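Local coordinates for protein acetate kinase (Entamoeba histolytica, PDB 4H0O) that probably converts acetate and acetyl phosphate into one another by phosphoryl transfer, as a magnesium-dependent kinase of the acetate and sugar kinase, Hsc70 and actin superfamily, at residues Lys78-Ile81 against Gln82-Glu86; Ala109-Glu113 against Val114-Glu118; Gly246-Asp249 against Pro250-Ile254; Cys302-Ala305 against Phe306-Ile310. All blocks are in the same frame, centred on the assembly; numbering follows the deposited sequence.

The four contacts are all local, each joining residues a few positions apart along one chain, and together they compare helix interiors with helix beginnings. Contacts 1 and 4 lie within helices 73-86 and 299-324, whereas contacts 2 and 3 stand where a helix starts and an aspartate carboxylate takes a backbone N-H. Contacts 1 and 2 belong to the part of the fold built on the eight-stranded sheet, their centres 24 Å apart. Contacts 3 and 4, with centres 19 Å apart, both touch the second subunit. Contact 4 comes nearest to a predicted site, the Tyr309 side chain being about 4 Å from that of Met285, a probable ATP-binding residue.

Contact 1. Residues Lys78-Ile81 against Gln82-Glu86; sequences KLII and QFLKE
Ile80 and Leu84 lie side by side on one face of helix 73-86, pointing the same way, and Ile81 and Lys85 repeat the relation one residue further on. In the first pair the branch methyl CG2 of Ile80 meets CD1 of Leu84 at 4.1 Å. Ile80 can offer that methyl because its CG1 stands beside the backbone N (chi1 -74°), which leaves CG2 beside the carbonyl carbon and facing the next turn. Leu84 also leans over the backbone, its CG resting 3.3 Å from Ile80 O.

In the second pair the partner of the isoleucine is the aliphatic part of a lysine. Lys85 is extended beyond CG, so that its CE passes 4.1 Å from CG2 of Ile81 and the ammonium is carried beyond the apolar contact to the backbone O of Glu143. Lys78 reaches the carboxylate of the same Glu143 in a salt bridge, and both lysines thus tie this helix to the end of helix 129-143, while Ile80, Phe83 and Leu84 pack on strand 26-31, the last two also on strand 36-44; the Phe83 ring stacks with His57.

Beneath the side chains runs regular alpha-helical bonding: Gln82 N to Lys78 O is 2.9 Å, and Lys85 N to Ile81 O is 3.2 Å. The chemistry therefore divides by face: Ile80, Phe83 and Leu84 turn to the sheet and Ile81 toward helix 129-143, where the Lys85 stem adds apolar contact while both lysine ammonium groups are bonded to Glu143.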
loop_
_atom_site.group_PDB
_atom_site.type_symbol
_atom_site.label_atom_id
_atom_site.label_comp_id
_atom_site.label_asym_id
_atom_site.label_seq_id
_atom_site.Cartn_x
_atom_site.Cartn_y
_atom_site.Cartn_z
ATOM N N LYS B 78 -5.950 -28.001 31.834
ATOM C CA LYS B 78 -6.056 -28.583 33.169
ATOM C C LYS B 78 -5.480 -29.996 33.234
ATOM O O LYS B 78 -4.680 -30.315 34.120
ATOM C CB LYS B 78 -7.519 -28.595 33.627
ATOM C CG LYS B 78 -7.781 -29.440 34.867
ATOM C CD LYS B 78 -8.887 -28.837 35.727
ATOM C CE LYS B 78 -9.025 -29.579 37.052
ATOM N NZ LYS B 78 -9.808 -28.798 38.054
ATOM N N LEU B 79 -5.884 -30.836 32.286
ATOM C CA LEU B 79 -5.437 -32.226 32.253
ATOM C C LEU B 79 -3.939 -32.333 31.950
ATOM O O LEU B 79 -3.269 -33.257 32.414
ATOM C CB LEU B 79 -6.267 -33.035 31.246
ATOM C CG LEU B 79 -7.520 -33.742 31.782
ATOM C CD1 LEU B 79 -8.373 -32.818 32.638
ATOM C CD2 LEU B 79 -8.356 -34.310 30.644
ATOM N N ILE B 80 -3.419 -31.379 31.180
ATOM C CA ILE B 80 -1.985 -31.308 30.908
ATOM C C ILE B 80 -1.213 -30.999 32.192
ATOM O O ILE B 80 -0.242 -31.682 32.527
ATOM C CB ILE B 80 -1.664 -30.242 29.835
ATOM C CG1 ILE B 80 -2.083 -30.736 28.447
ATOM C CG2 ILE B 80 -0.179 -29.903 29.836
ATOM C CD1 ILE B 80 -2.009 -29.674 27.363
ATOM N N ILE B 81 -1.660 -29.965 32.902
ATOM C CA ILE B 81 -1.075 -29.559 34.176
ATOM C C ILE B 81 -1.128 -30.704 35.189
ATOM O O ILE B 81 -0.174 -30.934 35.939
ATOM C CB ILE B 81 -1.809 -28.315 34.739
ATOM C CG1 ILE B 81 -1.537 -27.093 33.857
ATOM C CG2 ILE B 81 -1.398 -28.036 36.178
ATOM C CD1 ILE B 81 -2.390 -25.884 34.192
ATOM N N GLN B 82 -2.245 -31.423 35.197
ATOM C CA GLN B 82 -2.419 -32.575 36.073
ATOM C C GLN B 82 -1.424 -33.692 35.748
ATOM O O GLN B 82 -0.859 -34.309 36.652
ATOM C CB GLN B 82 -3.856 -33.093 35.980
ATOM C CG GLN B 82 -4.097 -34.431 36.661
ATOM C CD GLN B 82 -5.574 -34.763 36.768
ATOM O OE1 GLN B 82 -6.406 -33.876 36.961
ATOM N NE2 GLN B 82 -5.907 -36.043 36.636
ATOM N N PHE B 83 -1.210 -33.941 34.459
ATOM C CA PHE B 83 -0.267 -34.964 34.016
ATOM C C PHE B 83 1.148 -34.664 34.490
ATOM O O PHE B 83 1.873 -35.565 34.911
ATOM C CB PHE B 83 -0.284 -35.083 32.490
ATOM C CG PHE B 83 0.868 -35.878 31.920
ATOM C CD1 PHE B 83 0.802 -37.262 31.837
ATOM C CD2 PHE B 83 2.007 -35.238 31.448
ATOM C CE1 PHE B 83 1.854 -37.993 31.306
ATOM C CE2 PHE B 83 3.063 -35.964 30.917
ATOM C CZ PHE B 83 2.986 -37.341 30.847
ATOM N N LEU B 84 1.541 -33.396 34.400
ATOM C CA LEU B 84 2.890 -32.981 34.769
ATOM C C LEU B 84 3.129 -33.123 36.273
ATOM O O LEU B 84 4.228 -33.483 36.702
ATOM C CB LEU B 84 3.148 -31.543 34.309
ATOM C CG LEU B 84 3.039 -31.326 32.797
ATOM C CD1 LEU B 84 3.007 -29.846 32.441
ATOM C CD2 LEU B 84 4.183 -32.022 32.074
ATOM N N LYS B 85 2.097 -32.841 37.066
ATOM C CA LYS B 85 2.164 -33.018 38.511
ATOM C C LYS B 85 2.331 -34.491 38.861
ATOM O O LYS B 85 3.175 -34.849 39.682
ATOM C CB LYS B 85 0.905 -32.458 39.180
ATOM C CG LYS B 85 0.852 -30.939 39.258
ATOM C CD LYS B 85 -0.463 -30.466 39.871
ATOM C CE LYS B 85 -0.459 -28.962 40.105
ATOM N NZ LYS B 85 -1.755 -28.480 40.660
ATOM N N GLU B 86 1.529 -35.342 38.225
ATOM C CA GLU B 86 1.570 -36.781 38.475
ATOM C C GLU B 86 2.889 -37.428 38.047
ATOM O O GLU B 86 3.267 -38.480 38.563
ATOM C CB GLU B 86 0.382 -37.483 37.806
ATOM C CG GLU B 86 -0.956 -37.232 38.498
ATOM C CD GLU B 86 -2.123 -37.898 37.788
ATOM O OE1 GLU B 86 -1.915 -38.453 36.688
ATOM O OE2 GLU B 86 -3.247 -37.866 38.331
#

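Contact 2. Residues Ala109-Glu113 against Val114-Glu118; sequences AVIDE and VVLKE
Val114 opens the second segment beside the carboxylate of Asp112, its CB 3.6 Å from Asp112 OD1. That same oxygen makes its decisive contact one residue later, accepting the backbone N-H of Val115 at 2.7 Å in a bond that is almost straight (174°) and meets the oxygen nearly along its C-O axis. Asp112 can reach the N-H of Val115 because its CG sits between the backbone N and the carbonyl carbon (chi1 52°), folding the carboxylate over the first turn. The side chain of Val115 then spreads both ways: CG2 lies 3.9 Å from CB of Ala109, and CG1 faces Ile111.

This is an N-cap: Asp112 stands immediately before helix 113-120 and supplies an acceptor to an N-H of its first turn, for which no preceding helical carbonyl is available. Its negative charge at the amino end would also be expected to suit the helix dipole. The cap follows directly on strand 109-110, which pairs with strand 148-153 at the border of the eight-stranded sheet, so the chain passes from strand to helix within a few residues. Val115 and Ile111 both pack on Val151 of that neighbouring strand.

Leu116 is next, and its N-H is taken by Asp112 O at 3.1 Å. Its side chain crosses that of Ile111 at about a right angle, CG lying 3.7 Å from Ile111 CG2, and both residues also touch Ile137 of helix 129-143. At Lys117 the backbone N continues the helical pattern to Glu113 O, 3.1 Å away.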
loop_
_atom_site.group_PDB
_atom_site.type_symbol
_atom_site.label_atom_id
_atom_site.label_comp_id
_atom_site.label_asym_id
_atom_site.label_seq_id
_atom_site.Cartn_x
_atom_site.Cartn_y
_atom_site.Cartn_z
ATOM N N ALA B 109 3.516 -8.731 29.420
ATOM C CA ALA B 109 3.384 -8.511 30.856
ATOM C C ALA B 109 3.341 -9.768 31.708
ATOM O O ALA B 109 2.858 -10.816 31.275
ATOM C CB ALA B 109 2.157 -7.651 31.140
ATOM N N VAL B 110 3.851 -9.641 32.928
ATOM C CA VAL B 110 3.596 -10.614 33.976
ATOM C C VAL B 110 2.115 -10.482 34.310
ATOM O O VAL B 110 1.585 -9.370 34.336
ATOM C CB VAL B 110 4.449 -10.317 35.221
ATOM C CG1 VAL B 110 4.077 -11.241 36.372
ATOM C CG2 VAL B 110 5.932 -10.440 34.888
ATOM N N ILE B 111 1.443 -11.604 34.549
ATOM C CA ILE B 111 -0.008 -11.585 34.729
ATOM C C ILE B 111 -0.434 -11.306 36.171
ATOM O O ILE B 111 -0.076 -12.048 37.090
ATOM C CB ILE B 111 -0.655 -12.900 34.249
ATOM C CG1 ILE B 111 -0.323 -13.147 32.776
ATOM C CG2 ILE B 111 -2.161 -12.854 34.450
ATOM C CD1 ILE B 111 -0.722 -14.521 32.268
ATOM N N ASP B 112 -1.197 -10.230 36.354
ATOM C CA ASP B 112 -1.827 -9.922 37.637
ATOM C C ASP B 112 -3.325 -9.683 37.443
ATOM O O ASP B 112 -3.885 -10.052 36.410
ATOM C CB ASP B 112 -1.163 -8.713 38.312
ATOM C CG ASP B 112 -1.065 -7.501 37.394
ATOM O OD1 ASP B 112 -1.906 -7.355 36.482
ATOM O OD2 ASP B 112 -0.141 -6.683 37.592
ATOM N N GLU B 113 -3.966 -9.057 38.428
ATOM C CA GLU B 113 -5.400 -8.780 38.354
ATOM C C GLU B 113 -5.719 -7.699 37.318
ATOM O O GLU B 113 -6.723 -7.785 36.607
ATOM C CB GLU B 113 -5.941 -8.371 39.726
ATOM C CG GLU B 113 -7.462 -8.296 39.801
ATOM C CD GLU B 113 -8.127 -9.652 39.633
ATOM O OE1 GLU B 113 -7.490 -10.679 39.956
ATOM O OE2 GLU B 113 -9.289 -9.692 39.174
ATOM N N VAL B 114 -4.863 -6.684 37.241
ATOM C CA VAL B 114 -5.027 -5.607 36.265
ATOM C C VAL B 114 -4.879 -6.132 34.835
ATOM O O VAL B 114 -5.725 -5.868 33.978
ATOM C CB VAL B 114 -4.016 -4.465 36.503
ATOM C CG1 VAL B 114 -4.166 -3.385 35.442
ATOM C CG2 VAL B 114 -4.202 -3.870 37.890
ATOM N N VAL B 115 -3.800 -6.874 34.593
ATOM C CA VAL B 115 -3.537 -7.487 33.293
ATOM C C VAL B 115 -4.708 -8.354 32.815
ATOM O O VAL B 115 -5.160 -8.226 31.674
ATOM C CB VAL B 115 -2.229 -8.316 33.316
ATOM C CG1 VAL B 115 -2.140 -9.221 32.106
ATOM C CG2 VAL B 115 -1.013 -7.400 33.372
ATOM N N LEU B 116 -5.203 -9.222 33.694
ATOM C CA LEU B 116 -6.353 -10.070 33.381
ATOM C C LEU B 116 -7.582 -9.244 33.000
ATOM O O LEU B 116 -8.307 -9.584 32.060
ATOM C CB LEU B 116 -6.680 -10.992 34.559
ATOM C CG LEU B 116 -5.803 -12.234 34.724
ATOM C CD1 LEU B 116 -6.041 -12.896 36.075
ATOM C CD2 LEU B 116 -6.063 -13.222 33.594
ATOM N N LYS B 117 -7.807 -8.156 33.730
ATOM C CA LYS B 117 -8.916 -7.249 33.452
ATOM C C LYS B 117 -8.760 -6.585 32.082
ATOM O O LYS B 117 -9.731 -6.445 31.334
ATOM C CB LYS B 117 -9.005 -6.188 34.554
ATOM C CG LYS B 117 -9.942 -5.029 34.256
ATOM C CD LYS B 117 -9.513 -3.785 35.026
ATOM C CE LYS B 117 -8.032 -3.494 34.802
ATOM N NZ LYS B 117 -7.548 -2.292 35.542
ATOM N N GLU B 118 -7.533 -6.191 31.752
ATOM C CA GLU B 118 -7.255 -5.530 30.480
ATOM C C GLU B 118 -7.285 -6.506 29.302
ATOM O O GLU B 118 -7.702 -6.142 28.204
ATOM C CB GLU B 118 -5.916 -4.787 30.533
ATOM C CG GLU B 118 -5.903 -3.567 31.452
ATOM C CD GLU B 118 -6.758 -2.421 30.936
ATOM O OE1 GLU B 118 -7.120 -2.427 29.739
ATOM O OE2 GLU B 118 -7.067 -1.507 31.729
#

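Contact 3. Residues Gly246-Asp249 against Pro250-Ile254; sequences GDID and PTIPI
Asp249 holds the turn into helix 251-260 with two different acceptors. Its side-chain OD1 takes the N-H of Thr251 at 3.1 Å in a fairly straight bond (166°), approached from the anti side and 25° out of the carboxylate plane. Its backbone O receives Ile252 N at 2.9 Å, with the donor lying above the carbonyl plane. Ile252 folds back over the same residue, its CG1 coming 3.6 Å from CB of Asp249.

Pro250 separates the capping residue from Thr251. It has no N-H, so the first N-H after Asp249 is that of Thr251, which the carboxylate accepts; the proline ring crosses the aspartate side chain at about a right angle. A second proline follows at the helix start, and Pro253 CD rests 3.3 Å from Asp249 O. Ahead of the turn, Ile248 packs its CD1 against Ile252 CB and Pro253 CD, both at 4.3 Å.

Further out, the second subunit adds a further polar partner. Ser234 OG of that subunit bonds to both Asp249 OD1 and Thr251 OG1, so the capping carboxylate is also an interface group. Ala237 and Tyr178 of the second subunit pack against Asp249 and Ile252. The contact thus sits at the dimer interface, where the loop that follows strand 225-229 and contains Arg244, a probable transition-state stabiliser, turns into helix 251-260.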
loop_
_atom_site.group_PDB
_atom_site.type_symbol
_atom_site.label_atom_id
_atom_site.label_comp_id
_atom_site.label_asym_id
_atom_site.label_seq_id
_atom_site.Cartn_x
_atom_site.Cartn_y
_atom_site.Cartn_z
ATOM N N GLY B 246 -4.285 -8.397 1.110
ATOM C CA GLY B 246 -3.282 -7.383 1.385
ATOM C C GLY B 246 -3.792 -6.020 0.947
ATOM O O GLY B 246 -4.994 -5.854 0.733
ATOM N N ASP B 247 -2.893 -5.048 0.811
ATOM C CA ASP B 247 -3.285 -3.708 0.374
ATOM C C ASP B 247 -3.890 -3.701 -1.033
ATOM O O ASP B 247 -3.248 -4.112 -2.000
ATOM C CB ASP B 247 -2.094 -2.747 0.426
ATOM C CG ASP B 247 -1.721 -2.342 1.845
ATOM O OD1 ASP B 247 -2.574 -2.447 2.754
ATOM O OD2 ASP B 247 -0.570 -1.901 2.045
ATOM N N ILE B 248 -5.132 -3.233 -1.134
ATOM C CA ILE B 248 -5.803 -3.076 -2.423
ATOM C C ILE B 248 -6.485 -1.712 -2.491
ATOM O O ILE B 248 -6.562 -1.006 -1.483
ATOM C CB ILE B 248 -6.862 -4.171 -2.647
ATOM C CG1 ILE B 248 -7.891 -4.148 -1.516
ATOM C CG2 ILE B 248 -6.206 -5.549 -2.764
ATOM C CD1 ILE B 248 -9.036 -5.130 -1.710
ATOM N N ASP B 249 -6.973 -1.346 -3.674
ATOM C CA ASP B 249 -7.733 -0.112 -3.853
ATOM C C ASP B 249 -8.914 -0.081 -2.876
ATOM O O ASP B 249 -9.769 -0.965 -2.901
ATOM C CB ASP B 249 -8.230 -0.020 -5.300
ATOM C CG ASP B 249 -8.738 1.367 -5.669
ATOM O OD1 ASP B 249 -9.411 2.015 -4.837
ATOM O OD2 ASP B 249 -8.468 1.806 -6.810
ATOM N N PRO B 250 -8.951 0.939 -2.000
ATOM C CA PRO B 250 -9.956 1.086 -0.935
ATOM C C PRO B 250 -11.394 1.128 -1.454
ATOM O O PRO B 250 -12.330 0.872 -0.691
ATOM C CB PRO B 250 -9.598 2.434 -0.300
ATOM C CG PRO B 250 -8.151 2.622 -0.600
ATOM C CD PRO B 250 -7.942 2.011 -1.959
ATOM N N THR B 251 -11.562 1.459 -2.732
ATOM C CA THR B 251 -12.885 1.516 -3.347
ATOM C C THR B 251 -13.402 0.104 -3.666
ATOM O O THR B 251 -14.614 -0.129 -3.723
ATOM C CB THR B 251 -12.869 2.395 -4.621
ATOM O OG1 THR B 251 -12.404 3.712 -4.293
ATOM C CG2 THR B 251 -14.255 2.504 -5.231
ATOM N N ILE B 252 -12.477 -0.836 -3.854
ATOM C CA ILE B 252 -12.842 -2.214 -4.191
ATOM C C ILE B 252 -13.762 -2.906 -3.167
ATOM O O ILE B 252 -14.770 -3.495 -3.562
ATOM C CB ILE B 252 -11.605 -3.094 -4.515
ATOM C CG1 ILE B 252 -10.846 -2.515 -5.708
ATOM C CG2 ILE B 252 -12.026 -4.520 -4.824
ATOM C CD1 ILE B 252 -9.665 -3.357 -6.159
ATOM N N PRO B 253 -13.426 -2.847 -1.861
ATOM C CA PRO B 253 -14.365 -3.471 -0.921
ATOM C C PRO B 253 -15.744 -2.824 -1.002
ATOM O O PRO B 253 -16.734 -3.548 -1.050
ATOM C CB PRO B 253 -13.733 -3.194 0.447
ATOM C CG PRO B 253 -12.286 -3.004 0.167
ATOM C CD PRO B 253 -12.223 -2.336 -1.174
ATOM N N ILE B 254 -15.793 -1.493 -1.041
ATOM C CA ILE B 254 -17.049 -0.748 -1.144
ATOM C C ILE B 254 -17.926 -1.220 -2.312
ATOM O O ILE B 254 -19.125 -1.458 -2.145
ATOM C CB ILE B 254 -16.792 0.771 -1.288
ATOM C CG1 ILE B 254 -15.899 1.281 -0.151
ATOM C CG2 ILE B 254 -18.104 1.541 -1.331
ATOM C CD1 ILE B 254 -15.510 2.750 -0.274
#

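Contact 4. Residues Cys302-Ala305 against Phe306-Ile310; sequences CQLA and FDVYI
Gln303 meets Asp307 one helical turn on, and its side chain can be followed outward from the backbone. CB sets off away from the later residues, with CG anti to the backbone N. This CG of Gln303 lies 4.1 Å from Asp307 OD2, and the bend at chi2 (67°) carries the amide toward Asp307. The two side chains cross obliquely, with amide and carboxylate planes 46° apart, and NE2 donates to Asp307 OD1 at 3.3 Å. The acceptor lies in the plane of the amide, whereas the amide nitrogen comes in from above the plane of the carboxylate, 38° out of it. NE2 also approaches the Phe306 ring, 4.3 Å from its CD2.

The hydrogen bond joins positions i and i+4 within helix 299-324, a spacing that brings side chains to the same face of an alpha helix. The backbone bonds below it have the same span, among them Asp307 N to Gln303 O and Val308 N to Leu304 O, the latter 2.9 Å long. This long helix packs against helices 274-279, 285-293 and 341-350. On the face beside the polar pair, Leu304 CD1 lies 3.9 Å from Val308 CG2, and the two residues reach Gln175 and Ala164 of the second subunit respectively.

Phe306 carries Ile310 on one face of its ring, with CG1 of Ile310 3.6 Å above the plane and offset toward the rim. Tyr309 is directed instead to Met285, a probable ATP-binding residue, and its N-H bonds to Ala305 O.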
loop_
_atom_site.group_PDB
_atom_site.type_symbol
_atom_site.label_atom_id
_atom_site.label_comp_id
_atom_site.label_asym_id
_atom_site.label_seq_id
_atom_site.Cartn_x
_atom_site.Cartn_y
_atom_site.Cartn_z
ATOM N N CYS B 302 -0.935 -19.710 -11.519
ATOM C CA CYS B 302 0.067 -19.872 -10.472
ATOM C C CYS B 302 1.255 -18.944 -10.711
ATOM O O CYS B 302 1.834 -18.403 -9.769
ATOM C CB CYS B 302 0.530 -21.327 -10.382
ATOM S SG CYS B 302 -0.686 -22.443 -9.642
ATOM N N GLN B 303 1.609 -18.753 -11.977
ATOM C CA GLN B 303 2.681 -17.833 -12.337
ATOM C C GLN B 303 2.261 -16.398 -12.024
ATOM O O GLN B 303 3.071 -15.586 -11.570
ATOM C CB GLN B 303 3.032 -17.971 -13.819
ATOM C CG GLN B 303 4.226 -17.137 -14.261
ATOM C CD GLN B 303 5.533 -17.614 -13.652
ATOM O OE1 GLN B 303 5.950 -18.754 -13.862
ATOM N NE2 GLN B 303 6.186 -16.741 -12.889
ATOM N N LEU B 304 0.988 -16.094 -12.262
ATOM C CA LEU B 304 0.456 -14.766 -11.973
ATOM C C LEU B 304 0.452 -14.508 -10.469
ATOM O O LEU B 304 0.841 -13.435 -10.011
ATOM C CB LEU B 304 -0.959 -14.617 -12.538
ATOM C CG LEU B 304 -1.646 -13.281 -12.236
ATOM C CD1 LEU B 304 -0.860 -12.122 -12.834
ATOM C CD2 LEU B 304 -3.092 -13.265 -12.729
ATOM N N ALA B 305 0.017 -15.506 -9.707
ATOM C CA ALA B 305 -0.024 -15.397 -8.256
ATOM C C ALA B 305 1.364 -15.132 -7.680
ATOM O O ALA B 305 1.519 -14.300 -6.787
ATOM C CB ALA B 305 -0.632 -16.647 -7.645
ATOM N N PHE B 306 2.371 -15.837 -8.193
ATOM C CA PHE B 306 3.745 -15.634 -7.743
ATOM C C PHE B 306 4.237 -14.228 -8.093
ATOM O O PHE B 306 4.863 -13.563 -7.266
ATOM C CB PHE B 306 4.686 -16.688 -8.337
ATOM C CG PHE B 306 6.125 -16.531 -7.911
ATOM C CD1 PHE B 306 6.544 -16.952 -6.656
ATOM C CD2 PHE B 306 7.060 -15.970 -8.772
ATOM C CE1 PHE B 306 7.870 -16.810 -6.264
ATOM C CE2 PHE B 306 8.388 -15.825 -8.386
ATOM C CZ PHE B 306 8.793 -16.248 -7.132
ATOM N N ASP B 307 3.945 -13.782 -9.314
ATOM C CA ASP B 307 4.372 -12.461 -9.774
ATOM C C ASP B 307 3.743 -11.335 -8.952
ATOM O O ASP B 307 4.424 -10.382 -8.563
ATOM C CB ASP B 307 4.042 -12.270 -11.261
ATOM C CG ASP B 307 4.907 -13.131 -12.174
ATOM O OD1 ASP B 307 5.887 -13.735 -11.688
ATOM O OD2 ASP B 307 4.609 -13.191 -13.387
ATOM N N VAL B 308 2.442 -11.450 -8.698
ATOM C CA VAL B 308 1.717 -10.464 -7.900
ATOM C C VAL B 308 2.230 -10.451 -6.462
ATOM O O VAL B 308 2.415 -9.388 -5.867
ATOM C CB VAL B 308 0.196 -10.741 -7.909
ATOM C CG1 VAL B 308 -0.527 -9.853 -6.902
ATOM C CG2 VAL B 308 -0.373 -10.538 -9.306
ATOM N N TYR B 309 2.468 -11.640 -5.913
ATOM C CA TYR B 309 2.992 -11.785 -4.556
ATOM C C TYR B 309 4.367 -11.130 -4.408
ATOM O O TYR B 309 4.617 -10.408 -3.442
ATOM C CB TYR B 309 3.070 -13.268 -4.171
ATOM C CG TYR B 309 3.746 -13.549 -2.842
ATOM C CD1 TYR B 309 5.118 -13.777 -2.769
ATOM C CD2 TYR B 309 3.012 -13.603 -1.663
ATOM C CE1 TYR B 309 5.740 -14.038 -1.557
ATOM C CE2 TYR B 309 3.626 -13.866 -0.446
ATOM C CZ TYR B 309 4.987 -14.082 -0.401
ATOM O OH TYR B 309 5.599 -14.341 0.804
ATOM N N ILE B 310 5.255 -11.398 -5.366
ATOM C CA ILE B 310 6.607 -10.846 -5.359
ATOM C C ILE B 310 6.581 -9.327 -5.548
ATOM O O ILE B 310 7.324 -8.594 -4.886
ATOM C CB ILE B 310 7.485 -11.497 -6.455
ATOM C CG1 ILE B 310 7.808 -12.949 -6.100
ATOM C CG2 ILE B 310 8.775 -10.713 -6.666
ATOM C CD1 ILE B 310 8.567 -13.105 -4.797
#